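PDB 6YGA: N-alpha-acetyltransferase 35, NatC auxiliary subunit from Saccharomyces cerevisiae, which serves as the large auxiliary subunit of the NatC N-terminal acetyltransferase, which acetylates the N-terminal methionine of the L-A virus Gag protein. Local coordinates for residues T109-V114 against D176-N181; S122-L127 against M182-F187; E464-F469 against I554-F559. All blocks are in the same frame, centred on the assembly; numbering follows the deposited sequence. Where two conformers were deposited one is given.

Contact 1 (T109-V114 against D176-N181); sequences TLPTTV and DLNFNN
The side-chain carbonyl of N178 takes the backbone N-H of L110, and around this one bond the two loops meet. From L110 N to N178 OD1 the distance is 2.9 Å, and the N-H points almost straight at the oxygen (171°). The donor stands above the amide plane, not on a lone pair. A second donor, N180 N, reaches N178 OD1 from the opposite face, 3.3 Å away, and closes an Asx turn, so OD1 is gripped from both faces. With chi1 at 174°, the amide of N178 extends away from its own backbone N and passes obliquely across T109.

The close packing is on the L110 side. L110 is buried, and its CD2 sits over the centre of the F179 ring, 4.1 Å from the centroid and 9° off the normal, a CH-pi contact made squarely on the face. The same methyl also rests on CA and CB of N181. P111 supplies the next layer: its CD is 3.3 Å from the backbone O of N180, and its ring crosses the N180 side chain at about a right angle. The margin is looser, for the side chains of T109 and N180 are partly exposed and add longer contacts, T109 CG2 with N178 ND2 and N180 ND2 with P111 CG, both 3.6 Å.

On its far side the 109-114 loop is held by its own bonds: L110 to T113 form a type I turn, and T113 OG1 donates to T109 O. The pair of loops lies against helix 85-104, where L110 packs on W103 and the indole NE1 donates to the backbone O of N178, while F179 and N181 lean on Q163 of helix 142-167.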
ATOM      1  N   THR B 109      12.833   0.920   7.042  1.00 52.72           N
ATOM      2  CA  THR B 109      12.568   1.956   8.026  1.00 51.52           C
ATOM      3  C   THR B 109      13.724   2.945   8.103  1.00 51.57           C
ATOM      4  O   THR B 109      14.887   2.605   7.866  1.00 53.21           O
ATOM      5  CB  THR B 109      12.326   1.347   9.406  1.00 53.09           C
ATOM      6  OG1 THR B 109      13.439   0.519   9.766  1.00 58.12           O
ATOM      7  CG2 THR B 109      11.057   0.515   9.413  1.00 48.76           C
ATOM      8  N   LEU B 110      13.382   4.186   8.436  1.00 51.25           N
ATOM      9  CA  LEU B 110      14.404   5.209   8.625  1.00 51.62           C
ATOM     10  C   LEU B 110      15.351   4.905   9.782  1.00 53.88           C
ATOM     11  O   LEU B 110      16.560   5.153   9.628  1.00 53.17           O
ATOM     12  CB  LEU B 110      13.721   6.573   8.800  1.00 52.23           C
ATOM     13  CG  LEU B 110      14.593   7.826   8.858  1.00 55.69           C
ATOM     14  CD1 LEU B 110      15.446   7.956   7.607  1.00 57.36           C
ATOM     15  CD2 LEU B 110      13.726   9.061   9.044  1.00 55.47           C
ATOM     16  N   PRO B 111      14.907   4.384  10.936  1.00 54.60           N
ATOM     17  CA  PRO B 111      15.883   4.064  11.991  1.00 56.84           C
ATOM     18  C   PRO B 111      16.923   3.029  11.589  1.00 56.56           C
ATOM     19  O   PRO B 111      18.032   3.045  12.135  1.00 55.34           O
ATOM     20  CB  PRO B 111      15.000   3.556  13.140  1.00 58.57           C
ATOM     21  CG  PRO B 111      13.695   4.208  12.924  1.00 57.13           C
ATOM     22  CD  PRO B 111      13.523   4.252  11.434  1.00 55.32           C
ATOM     23  N   THR B 112      16.612   2.128  10.657  1.00 54.66           N
ATOM     24  CA  THR B 112      17.556   1.085  10.268  1.00 54.40           C
ATOM     25  C   THR B 112      18.387   1.450   9.046  1.00 52.48           C
ATOM     26  O   THR B 112      19.239   0.653   8.637  1.00 53.58           O
ATOM     27  CB  THR B 112      16.822  -0.235   9.998  1.00 56.31           C
ATOM     28  OG1 THR B 112      15.858  -0.048   8.956  1.00 55.16           O
ATOM     29  CG2 THR B 112      16.124  -0.733  11.257  1.00 56.19           C
ATOM     30  N   THR B 113      18.159   2.621   8.449  1.00 50.03           N
ATOM     31  CA  THR B 113      18.912   3.036   7.270  1.00 50.51           C
ATOM     32  C   THR B 113      19.710   4.305   7.545  1.00 53.22           C
ATOM     33  O   THR B 113      20.856   4.233   8.002  1.00 57.13           O
ATOM     34  CB  THR B 113      17.978   3.238   6.070  1.00 47.25           C
ATOM     35  OG1 THR B 113      16.988   4.227   6.379  1.00 48.41           O
ATOM     36  CG2 THR B 113      17.284   1.933   5.707  1.00 43.92           C
ATOM     37  N   VAL B 114      19.117   5.473   7.283  1.00 51.23           N
ATOM     38  CA  VAL B 114      19.854   6.730   7.420  1.00 53.60           C
ATOM     39  C   VAL B 114      20.250   6.978   8.872  1.00 55.34           C
ATOM     40  O   VAL B 114      21.359   7.450   9.154  1.00 57.96           O
ATOM     41  CB  VAL B 114      19.023   7.894   6.850  1.00 51.40           C
ATOM     42  CG1 VAL B 114      19.742   9.223   7.049  1.00 48.17           C
ATOM     43  CG2 VAL B 114      18.733   7.659   5.374  1.00 52.00           C
ATOM     44  N   ASP B 176       3.970   3.460   1.849  1.00 54.70           N
ATOM     45  CA  ASP B 176       4.792   3.860   0.716  1.00 49.96           C
ATOM     46  C   ASP B 176       6.156   4.362   1.159  1.00 48.16           C
ATOM     47  O   ASP B 176       7.131   4.248   0.407  1.00 46.22           O
ATOM     48  CB  ASP B 176       4.076   4.943  -0.086  1.00 48.29           C
ATOM     49  CG  ASP B 176       2.723   4.495  -0.573  1.00 47.72           C
ATOM     50  OD1 ASP B 176       2.655   3.428  -1.219  1.00 46.92           O
ATOM     51  OD2 ASP B 176       1.729   5.194  -0.293  1.00 47.13           O
ATOM     52  N   LEU B 177       6.245   4.908   2.370  1.00 48.84           N
ATOM     53  CA  LEU B 177       7.471   5.535   2.841  1.00 49.14           C
ATOM     54  C   LEU B 177       7.428   5.641   4.358  1.00 51.66           C
ATOM     55  O   LEU B 177       6.469   6.180   4.918  1.00 53.49           O
ATOM     56  CB  LEU B 177       7.643   6.915   2.205  1.00 48.69           C
ATOM     57  CG  LEU B 177       8.905   7.707   2.538  1.00 51.67           C
ATOM     58  CD1 LEU B 177      10.112   6.794   2.620  1.00 53.24           C
ATOM     59  CD2 LEU B 177       9.109   8.761   1.472  1.00 50.10           C
ATOM     60  N   ASN B 178       8.470   5.129   5.010  1.00 49.85           N
ATOM     61  CA  ASN B 178       8.595   5.170   6.461  1.00 50.01           C
ATOM     62  C   ASN B 178       9.358   6.422   6.870  1.00 51.82           C
ATOM     63  O   ASN B 178      10.423   6.719   6.316  1.00 51.24           O
ATOM     64  CB  ASN B 178       9.317   3.921   6.972  1.00 49.86           C
ATOM     65  CG  ASN B 178       9.610   3.972   8.467  1.00 50.21           C
ATOM     66  OD1 ASN B 178      10.590   4.581   8.898  1.00 51.72           O
ATOM     67  ND2 ASN B 178       8.770   3.315   9.260  1.00 48.31           N
ATOM     68  N   PHE B 179       8.811   7.155   7.839  1.00 53.00           N
ATOM     69  CA  PHE B 179       9.484   8.324   8.387  1.00 53.23           C
ATOM     70  C   PHE B 179       9.361   8.334   9.913  1.00 52.00           C
ATOM     71  O   PHE B 179       8.754   9.211  10.520  1.00 52.05           O
ATOM     72  CB  PHE B 179       8.939   9.617   7.786  1.00 52.20           C
ATOM     73  CG  PHE B 179       9.930  10.738   7.802  1.00 52.89           C
ATOM     74  CD1 PHE B 179      10.810  10.910   6.747  1.00 52.23           C
ATOM     75  CD2 PHE B 179      10.004  11.599   8.882  1.00 54.74           C
ATOM     76  CE1 PHE B 179      11.737  11.936   6.762  1.00 53.53           C
ATOM     77  CE2 PHE B 179      10.927  12.624   8.903  1.00 56.16           C
ATOM     78  CZ  PHE B 179      11.796  12.792   7.842  1.00 55.62           C
ATOM     79  N   ASN B 180       9.948   7.326  10.547  1.00 51.68           N
ATOM     80  CA  ASN B 180      10.129   7.326  11.996  1.00 54.87           C
ATOM     81  C   ASN B 180      11.499   7.931  12.265  1.00 54.76           C
ATOM     82  O   ASN B 180      12.514   7.233  12.278  1.00 54.43           O
ATOM     83  CB  ASN B 180      10.011   5.916  12.564  1.00 58.91           C
ATOM     84  CG  ASN B 180      10.255   5.867  14.063  1.00 66.94           C
ATOM     85  OD1 ASN B 180      10.205   6.890  14.748  1.00 70.08           O
ATOM     86  ND2 ASN B 180      10.511   4.670  14.580  1.00 69.75           N
ATOM     87  N   ASN B 181      11.531   9.250  12.461  1.00 56.96           N
ATOM     88  CA  ASN B 181      12.769   9.968  12.740  1.00 60.98           C
ATOM     89  C   ASN B 181      13.097  10.034  14.229  1.00 62.68           C
ATOM     90  O   ASN B 181      13.990  10.793  14.617  1.00 63.97           O
ATOM     91  CB  ASN B 181      12.709  11.385  12.151  1.00 63.30           C
ATOM     92  CG  ASN B 181      11.639  12.247  12.794  1.00 68.74           C
ATOM     93  OD1 ASN B 181      10.674  11.739  13.364  1.00 71.15           O
ATOM     94  ND2 ASN B 181      11.801  13.563  12.696  1.00 70.01           N
TER

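Contact 2 (S122-L127 against M182-F187); sequences SLLSSL and MGFNTF
L124 and F184 carry most of this contact through CH-pi and apolar packing. No hydrogen bond passes between 122-127 and 182-187, although a little further on N189 of the same loop donates to the backbone O of L127. CB of L124 stands over one face of the F184 ring, 3.9 Å from its centroid and displaced toward the rim, so that its shortest approach is 3.5 Å to F184 CE1. Chi1 of -74° sets CG of L124 beside its own backbone N and brings CD1 over the same face, 4.0 Å from F184 CD2.

A second apolar group gathers round the methyl of T186. Its CG2 meets L124 CD2 at 4.0 Å and, a turn further along the helix, L127 CB at 4.2 Å, near the point where the two backbones come closest.

The polar groups of S125 and N185 bond within their own sides. S125 OG brushes the F184 ring but is bonded to the backbone O of E121 in its own helix. In the loop, N185 OD1 accepts the N-H of F187 (3.1 Å from F187 N), an Asx turn with T186 at its middle. From outside both segments, R281 makes a cation-pi contact with the F184 ring and also donates to the backbone O of M182.

Helix 118-129 thus receives the loop along one flank, while L123 and L124 pack on C156 of helix 142-167.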
ATOM      1  N   SER B 122      24.931  12.090  15.128  1.00 72.34           N
ATOM      2  CA  SER B 122      25.735  13.118  15.780  1.00 74.37           C
ATOM      3  C   SER B 122      25.399  14.503  15.241  1.00 73.59           C
ATOM      4  O   SER B 122      25.232  15.458  16.010  1.00 75.32           O
ATOM      5  CB  SER B 122      27.223  12.806  15.600  1.00 76.76           C
ATOM      6  OG  SER B 122      28.034  13.713  16.327  1.00 80.77           O
ATOM      7  N   LEU B 123      25.283  14.632  13.916  1.00 72.17           N
ATOM      8  CA  LEU B 123      24.960  15.927  13.320  1.00 74.15           C
ATOM      9  C   LEU B 123      23.558  16.384  13.710  1.00 75.91           C
ATOM     10  O   LEU B 123      23.358  17.546  14.085  1.00 77.85           O
ATOM     11  CB  LEU B 123      25.102  15.858  11.798  1.00 72.37           C
ATOM     12  CG  LEU B 123      24.568  17.046  10.991  1.00 72.26           C
ATOM     13  CD1 LEU B 123      25.178  18.361  11.456  1.00 75.17           C
ATOM     14  CD2 LEU B 123      24.815  16.844   9.502  1.00 70.70           C
ATOM     15  N   LEU B 124      22.572  15.486  13.628  1.00 75.00           N
ATOM     16  CA  LEU B 124      21.207  15.861  13.986  1.00 75.58           C
ATOM     17  C   LEU B 124      21.094  16.252  15.456  1.00 78.02           C
ATOM     18  O   LEU B 124      20.263  17.097  15.807  1.00 76.93           O
ATOM     19  CB  LEU B 124      20.243  14.717  13.665  1.00 73.69           C
ATOM     20  CG  LEU B 124      19.924  14.481  12.187  1.00 72.88           C
ATOM     21  CD1 LEU B 124      19.049  13.247  12.008  1.00 71.32           C
ATOM     22  CD2 LEU B 124      19.252  15.705  11.586  1.00 71.89           C
ATOM     23  N   SER B 125      21.921  15.664  16.326  1.00 80.86           N
ATOM     24  CA  SER B 125      21.846  15.986  17.748  1.00 83.79           C
ATOM     25  C   SER B 125      22.378  17.386  18.033  1.00 85.25           C
ATOM     26  O   SER B 125      21.796  18.124  18.838  1.00 83.07           O
ATOM     27  CB  SER B 125      22.610  14.945  18.567  1.00 85.27           C
ATOM     28  OG  SER B 125      21.951  13.690  18.541  1.00 84.86           O
ATOM     29  N   SER B 126      23.487  17.768  17.397  1.00 91.16           N
ATOM     30  CA  SER B 126      23.989  19.128  17.562  1.00 98.92           C
ATOM     31  C   SER B 126      23.085  20.139  16.868  1.00104.73           C
ATOM     32  O   SER B 126      22.962  21.279  17.330  1.00106.98           O
ATOM     33  CB  SER B 126      25.414  19.240  17.024  1.00 98.47           C
ATOM     34  OG  SER B 126      25.422  19.333  15.609  1.00 95.93           O
ATOM     35  N   LEU B 127      22.444  19.740  15.766  1.00108.40           N
ATOM     36  CA  LEU B 127      21.565  20.652  15.043  1.00109.11           C
ATOM     37  C   LEU B 127      20.301  20.957  15.836  1.00111.74           C
ATOM     38  O   LEU B 127      19.716  22.033  15.678  1.00115.32           O
ATOM     39  CB  LEU B 127      21.214  20.063  13.676  1.00105.64           C
ATOM     40  CG  LEU B 127      21.185  21.006  12.473  1.00107.11           C
ATOM     41  CD1 LEU B 127      22.319  22.010  12.550  1.00110.60           C
ATOM     42  CD2 LEU B 127      21.286  20.199  11.190  1.00105.42           C
HETATM   43  N   MSE B 182      12.398   9.264  15.061  1.00 64.22           N
HETATM   44  CA  MSE B 182      12.696   9.144  16.490  1.00 69.14           C
HETATM   45  C   MSE B 182      12.744  10.479  17.232  1.00 70.17           C
HETATM   46  O   MSE B 182      13.656  10.726  18.020  1.00 71.18           O
HETATM   47  CB  MSE B 182      14.015   8.399  16.680  1.00 71.96           C
HETATM   48  CG  MSE B 182      13.964   6.974  16.169  1.00 72.13           C
HETATM   49 SE   MSE B 182      15.696   6.097  16.169  0.70 73.95          SE
HETATM   50  CE  MSE B 182      15.317   4.717  17.490  1.00 74.83           C
ATOM     51  N   GLY B 183      11.760  11.334  16.972  1.00 69.95           N
ATOM     52  CA  GLY B 183      11.636  12.581  17.697  1.00 72.14           C
ATOM     53  C   GLY B 183      12.599  13.677  17.306  1.00 73.95           C
ATOM     54  O   GLY B 183      12.787  14.622  18.077  1.00 80.35           O
ATOM     55  N   PHE B 184      13.213  13.591  16.129  1.00 71.98           N
ATOM     56  CA  PHE B 184      14.138  14.626  15.678  1.00 71.76           C
ATOM     57  C   PHE B 184      13.365  15.808  15.100  1.00 75.00           C
ATOM     58  O   PHE B 184      12.565  15.645  14.173  1.00 76.30           O
ATOM     59  CB  PHE B 184      15.109  14.067  14.640  1.00 66.31           C
ATOM     60  CG  PHE B 184      16.368  13.502  15.234  1.00 63.26           C
ATOM     61  CD1 PHE B 184      17.250  14.317  15.921  1.00 64.24           C
ATOM     62  CD2 PHE B 184      16.675  12.159  15.095  1.00 61.19           C
ATOM     63  CE1 PHE B 184      18.408  13.801  16.469  1.00 65.83           C
ATOM     64  CE2 PHE B 184      17.832  11.638  15.637  1.00 62.44           C
ATOM     65  CZ  PHE B 184      18.700  12.460  16.323  1.00 64.93           C
ATOM     66  N   ASN B 185      13.612  16.997  15.647  1.00 78.64           N
ATOM     67  CA  ASN B 185      13.052  18.245  15.139  1.00 81.21           C
ATOM     68  C   ASN B 185      14.176  19.272  15.134  1.00 85.78           C
ATOM     69  O   ASN B 185      14.662  19.666  16.200  1.00 87.49           O
ATOM     70  CB  ASN B 185      11.873  18.719  15.997  1.00 84.09           C
ATOM     71  CG  ASN B 185      11.081  19.844  15.347  1.00 87.06           C
ATOM     72  OD1 ASN B 185      11.543  20.486  14.403  1.00 87.27           O
ATOM     73  ND2 ASN B 185       9.878  20.090  15.858  1.00 89.34           N
ATOM     74  N   THR B 186      14.594  19.697  13.941  1.00 88.33           N
ATOM     75  CA  THR B 186      15.716  20.615  13.783  1.00 92.92           C
ATOM     76  C   THR B 186      15.286  22.074  13.695  1.00 96.59           C
ATOM     77  O   THR B 186      16.152  22.953  13.621  1.00 95.24           O
ATOM     78  CB  THR B 186      16.536  20.241  12.541  1.00 91.22           C
ATOM     79  OG1 THR B 186      15.670  20.118  11.405  1.00 88.66           O
ATOM     80  CG2 THR B 186      17.271  18.923  12.764  1.00 90.75           C
ATOM     81  N   PHE B 187      13.981  22.346  13.715  1.00100.18           N
ATOM     82  CA  PHE B 187      13.423  23.703  13.652  1.00103.76           C
ATOM     83  C   PHE B 187      14.002  24.388  12.412  1.00107.41           C
ATOM     84  O   PHE B 187      13.994  23.791  11.326  1.00104.46           O
ATOM     85  CB  PHE B 187      13.674  24.434  14.970  1.00103.55           C
ATOM     86  CG  PHE B 187      13.418  23.600  16.197  1.00100.29           C
ATOM     87  CD1 PHE B 187      12.129  23.392  16.661  1.00 99.35           C
ATOM     88  CD2 PHE B 187      14.475  23.044  16.902  1.00 98.75           C
ATOM     89  CE1 PHE B 187      11.897  22.627  17.798  1.00 99.38           C
ATOM     90  CE2 PHE B 187      14.251  22.280  18.037  1.00 98.61           C
ATOM     91  CZ  PHE B 187      12.962  22.071  18.486  1.00 99.29           C
TER

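Contact 3 (E464-F469 against I554-F559); sequences EAYSMF and IEVFQF
E555 is laid flat over the ring of F469. Its CG lies above the ring centre, 3.6 Å from the centroid, and the carboxylate follows across the same face with its plane only 17° from that of the ring. A bend at chi2 (-86°) folds the chain down in this way, carrying OE2 to 3.4 Å from F469 CZ while CB rests 3.4 Å from F469 CD2. At the other end the roles are reversed: CB of Y466 sits over the middle of the F559 ring, 3.5 Å from its centroid. A465 adds its methyl obliquely to F559. Between these two pairs V556 spreads its methyls, CG1 to the edge of the Y466 ring near its plane and CG2 to F469 CB at 4.0 Å.

The two helical segments run antiparallel, at 157° with their axes 9.0 Å apart. They belong to helices 465-506 and 511-564, consecutive in the chain and together a long helical hairpin within the region assigned to TPR-like repeats; Y466 and V556 have the nearest CA atoms of the two segments.

Beyond the first shell, polar ends are held by other parts of the chain. E555 OE1 accepts from the side-chain amide of Q725, a partner for the buried carboxylate, and F469 stacks on F455. The hydroxyl of Y466 is bonded to the backbone O of F606, its ring lying on T609 and L610 of helix 603-613, and F613 of the same helix packs against V556.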
ATOM      1  N   GLU B 464     -14.763 -17.111  -9.306  1.00 37.45           N
ATOM      2  CA  GLU B 464     -15.371 -15.797  -9.467  1.00 35.92           C
ATOM      3  C   GLU B 464     -15.060 -15.160 -10.814  1.00 36.15           C
ATOM      4  O   GLU B 464     -15.550 -14.059 -11.083  1.00 35.48           O
ATOM      5  CB  GLU B 464     -14.901 -14.859  -8.352  1.00 35.06           C
ATOM      6  CG  GLU B 464     -15.315 -15.272  -6.950  1.00 40.18           C
ATOM      7  CD  GLU B 464     -14.796 -14.319  -5.884  1.00 43.72           C
ATOM      8  OE1 GLU B 464     -13.562 -14.229  -5.707  1.00 44.75           O
ATOM      9  OE2 GLU B 464     -15.624 -13.652  -5.228  1.00 44.33           O
ATOM     10  N   ALA B 465     -14.263 -15.817 -11.661  1.00 36.42           N
ATOM     11  CA  ALA B 465     -13.790 -15.172 -12.883  1.00 36.93           C
ATOM     12  C   ALA B 465     -14.941 -14.840 -13.823  1.00 35.44           C
ATOM     13  O   ALA B 465     -14.944 -13.778 -14.456  1.00 34.52           O
ATOM     14  CB  ALA B 465     -12.762 -16.057 -13.587  1.00 36.73           C
ATOM     15  N   TYR B 466     -15.924 -15.735 -13.932  1.00 34.50           N
ATOM     16  CA  TYR B 466     -17.063 -15.460 -14.801  1.00 35.04           C
ATOM     17  C   TYR B 466     -17.853 -14.250 -14.316  1.00 38.76           C
ATOM     18  O   TYR B 466     -18.241 -13.396 -15.119  1.00 40.04           O
ATOM     19  CB  TYR B 466     -17.976 -16.680 -14.890  1.00 37.46           C
ATOM     20  CG  TYR B 466     -19.399 -16.306 -15.221  1.00 39.73           C
ATOM     21  CD1 TYR B 466     -19.760 -15.950 -16.512  1.00 42.45           C
ATOM     22  CD2 TYR B 466     -20.378 -16.286 -14.236  1.00 40.95           C
ATOM     23  CE1 TYR B 466     -21.059 -15.594 -16.817  1.00 45.58           C
ATOM     24  CE2 TYR B 466     -21.678 -15.930 -14.527  1.00 44.54           C
ATOM     25  CZ  TYR B 466     -22.014 -15.587 -15.819  1.00 46.24           C
ATOM     26  OH  TYR B 466     -23.311 -15.235 -16.108  1.00 48.15           O
ATOM     27  N   SER B 467     -18.112 -14.165 -13.008  1.00 41.13           N
ATOM     28  CA  SER B 467     -18.952 -13.087 -12.494  1.00 39.39           C
ATOM     29  C   SER B 467     -18.362 -11.723 -12.821  1.00 39.08           C
ATOM     30  O   SER B 467     -19.065 -10.830 -13.308  1.00 39.11           O
ATOM     31  CB  SER B 467     -19.146 -13.242 -10.986  1.00 39.74           C
ATOM     32  OG  SER B 467     -19.993 -14.335 -10.694  1.00 45.61           O
HETATM   33  N   MSE B 468     -17.066 -11.547 -12.576  1.00 37.10           N
HETATM   34  CA  MSE B 468     -16.411 -10.260 -12.793  0.54 38.30           C
HETATM   35  C   MSE B 468     -16.232  -9.939 -14.277  1.00 37.33           C
HETATM   36  O   MSE B 468     -16.521  -8.827 -14.719  1.00 35.46           O
HETATM   37  CB  MSE B 468     -15.056 -10.231 -12.092  0.54 40.89           C
HETATM   38  CG  MSE B 468     -15.141 -10.362 -10.578  0.54 43.44           C
HETATM   39 SE   MSE B 468     -16.396  -9.093  -9.783  0.54 47.91          SE
HETATM   40  CE  MSE B 468     -15.654  -7.433 -10.486  0.54 46.09           C
ATOM     41  N   PHE B 469     -15.758 -10.917 -15.051  1.00 36.40           N
ATOM     42  CA  PHE B 469     -15.542 -10.672 -16.472  1.00 35.59           C
ATOM     43  C   PHE B 469     -16.856 -10.402 -17.193  1.00 37.14           C
ATOM     44  O   PHE B 469     -16.911  -9.547 -18.083  1.00 37.61           O
ATOM     45  CB  PHE B 469     -14.798 -11.846 -17.105  1.00 34.67           C
ATOM     46  CG  PHE B 469     -13.308 -11.768 -16.949  1.00 34.08           C
ATOM     47  CD1 PHE B 469     -12.630 -10.584 -17.203  1.00 31.87           C
ATOM     48  CD2 PHE B 469     -12.586 -12.870 -16.528  1.00 35.46           C
ATOM     49  CE1 PHE B 469     -11.256 -10.509 -17.055  1.00 33.07           C
ATOM     50  CE2 PHE B 469     -11.215 -12.804 -16.383  1.00 35.88           C
ATOM     51  CZ  PHE B 469     -10.549 -11.622 -16.642  1.00 34.83           C
ATOM     52  N   ILE B 554     -14.275 -13.060 -24.319  1.00 36.97           N
ATOM     53  CA  ILE B 554     -13.370 -14.185 -24.532  1.00 36.60           C
ATOM     54  C   ILE B 554     -13.133 -14.931 -23.226  1.00 37.48           C
ATOM     55  O   ILE B 554     -13.126 -16.167 -23.193  1.00 40.00           O
ATOM     56  CB  ILE B 554     -12.055 -13.688 -25.157  1.00 37.35           C
ATOM     57  CG1 ILE B 554     -12.289 -13.323 -26.624  1.00 37.06           C
ATOM     58  CG2 ILE B 554     -10.951 -14.730 -25.007  1.00 39.31           C
ATOM     59  CD1 ILE B 554     -11.156 -12.563 -27.251  1.00 37.73           C
ATOM     60  N   GLU B 555     -12.965 -14.193 -22.126  1.00 31.92           N
ATOM     61  CA  GLU B 555     -12.797 -14.832 -20.825  1.00 32.07           C
ATOM     62  C   GLU B 555     -14.061 -15.572 -20.400  1.00 35.15           C
ATOM     63  O   GLU B 555     -13.984 -16.682 -19.860  1.00 37.78           O
ATOM     64  CB  GLU B 555     -12.408 -13.782 -19.785  1.00 33.06           C
ATOM     65  CG  GLU B 555     -11.064 -13.109 -20.044  1.00 34.30           C
ATOM     66  CD  GLU B 555      -9.890 -13.888 -19.471  1.00 35.86           C
ATOM     67  OE1 GLU B 555      -9.984 -15.128 -19.342  1.00 36.19           O
ATOM     68  OE2 GLU B 555      -8.869 -13.253 -19.139  1.00 35.32           O
ATOM     69  N   VAL B 556     -15.233 -14.977 -20.642  1.00 34.12           N
ATOM     70  CA  VAL B 556     -16.495 -15.619 -20.274  1.00 33.05           C
ATOM     71  C   VAL B 556     -16.679 -16.923 -21.045  1.00 34.17           C
ATOM     72  O   VAL B 556     -17.053 -17.954 -20.474  1.00 37.51           O
ATOM     73  CB  VAL B 556     -17.673 -14.651 -20.497  1.00 33.47           C
ATOM     74  CG1 VAL B 556     -19.007 -15.379 -20.389  1.00 34.34           C
ATOM     75  CG2 VAL B 556     -17.615 -13.505 -19.493  1.00 31.41           C
ATOM     76  N   PHE B 557     -16.409 -16.902 -22.354  1.00 31.44           N
ATOM     77  CA  PHE B 557     -16.488 -18.133 -23.139  1.00 36.50           C
ATOM     78  C   PHE B 557     -15.515 -19.187 -22.621  1.00 38.12           C
ATOM     79  O   PHE B 557     -15.865 -20.369 -22.518  1.00 40.71           O
ATOM     80  CB  PHE B 557     -16.216 -17.841 -24.615  1.00 37.75           C
ATOM     81  CG  PHE B 557     -17.445 -17.496 -25.403  1.00 39.29           C
ATOM     82  CD1 PHE B 557     -18.380 -18.469 -25.712  1.00 42.27           C
ATOM     83  CD2 PHE B 557     -17.660 -16.202 -25.845  1.00 40.61           C
ATOM     84  CE1 PHE B 557     -19.513 -18.157 -26.443  1.00 43.52           C
ATOM     85  CE2 PHE B 557     -18.788 -15.883 -26.576  1.00 42.06           C
ATOM     86  CZ  PHE B 557     -19.716 -16.862 -26.875  1.00 43.40           C
ATOM     87  N   GLN B 558     -14.287 -18.778 -22.293  1.00 35.93           N
ATOM     88  CA  GLN B 558     -13.302 -19.716 -21.766  1.00 35.96           C
ATOM     89  C   GLN B 558     -13.801 -20.368 -20.482  1.00 39.72           C
ATOM     90  O   GLN B 558     -13.677 -21.584 -20.299  1.00 41.77           O
ATOM     91  CB  GLN B 558     -11.978 -18.993 -21.523  1.00 33.45           C
ATOM     92  CG  GLN B 558     -10.850 -19.898 -21.078  1.00 32.57           C
ATOM     93  CD  GLN B 558     -10.424 -20.861 -22.165  1.00 35.72           C
ATOM     94  OE1 GLN B 558      -9.536 -20.560 -22.961  1.00 37.55           O
ATOM     95  NE2 GLN B 558     -11.059 -22.029 -22.204  1.00 35.33           N
ATOM     96  N   PHE B 559     -14.369 -19.565 -19.578  1.00 38.49           N
ATOM     97  CA  PHE B 559     -14.922 -20.105 -18.341  1.00 37.95           C
ATOM     98  C   PHE B 559     -16.040 -21.099 -18.631  1.00 38.99           C
ATOM     99  O   PHE B 559     -16.101 -22.175 -18.027  1.00 37.89           O
ATOM    100  CB  PHE B 559     -15.428 -18.961 -17.458  1.00 38.30           C
ATOM    101  CG  PHE B 559     -15.896 -19.391 -16.091  1.00 36.83           C
ATOM    102  CD1 PHE B 559     -17.181 -19.877 -15.901  1.00 34.80           C
ATOM    103  CD2 PHE B 559     -15.056 -19.285 -14.990  1.00 35.06           C
ATOM    104  CE1 PHE B 559     -17.616 -20.261 -14.646  1.00 33.37           C
ATOM    105  CE2 PHE B 559     -15.487 -19.664 -13.732  1.00 33.96           C
ATOM    106  CZ  PHE B 559     -16.768 -20.155 -13.559  1.00 32.02           C
TER

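Overall arrangement
From the N terminus, the chain passes from helix 85-104 into loop 109-114 and then helix 118-129, the first halves of contacts 1 and 2. It returns through helix 142-167 to the loop of 176-187, which closes both in the same order, so the two contacts cross rather than nest. Their centres are 15 Å apart, and they touch where P111 CB meets M182 SE at 4.0 Å. Together they tie this loop to the connection after helix 85-104 and to helix 118-129. Contact 3 opens only later, in series, and joins helices 465-506 and 511-564 on the opposite side of the chain's centre, about 43 Å from contact 1, centre to centre.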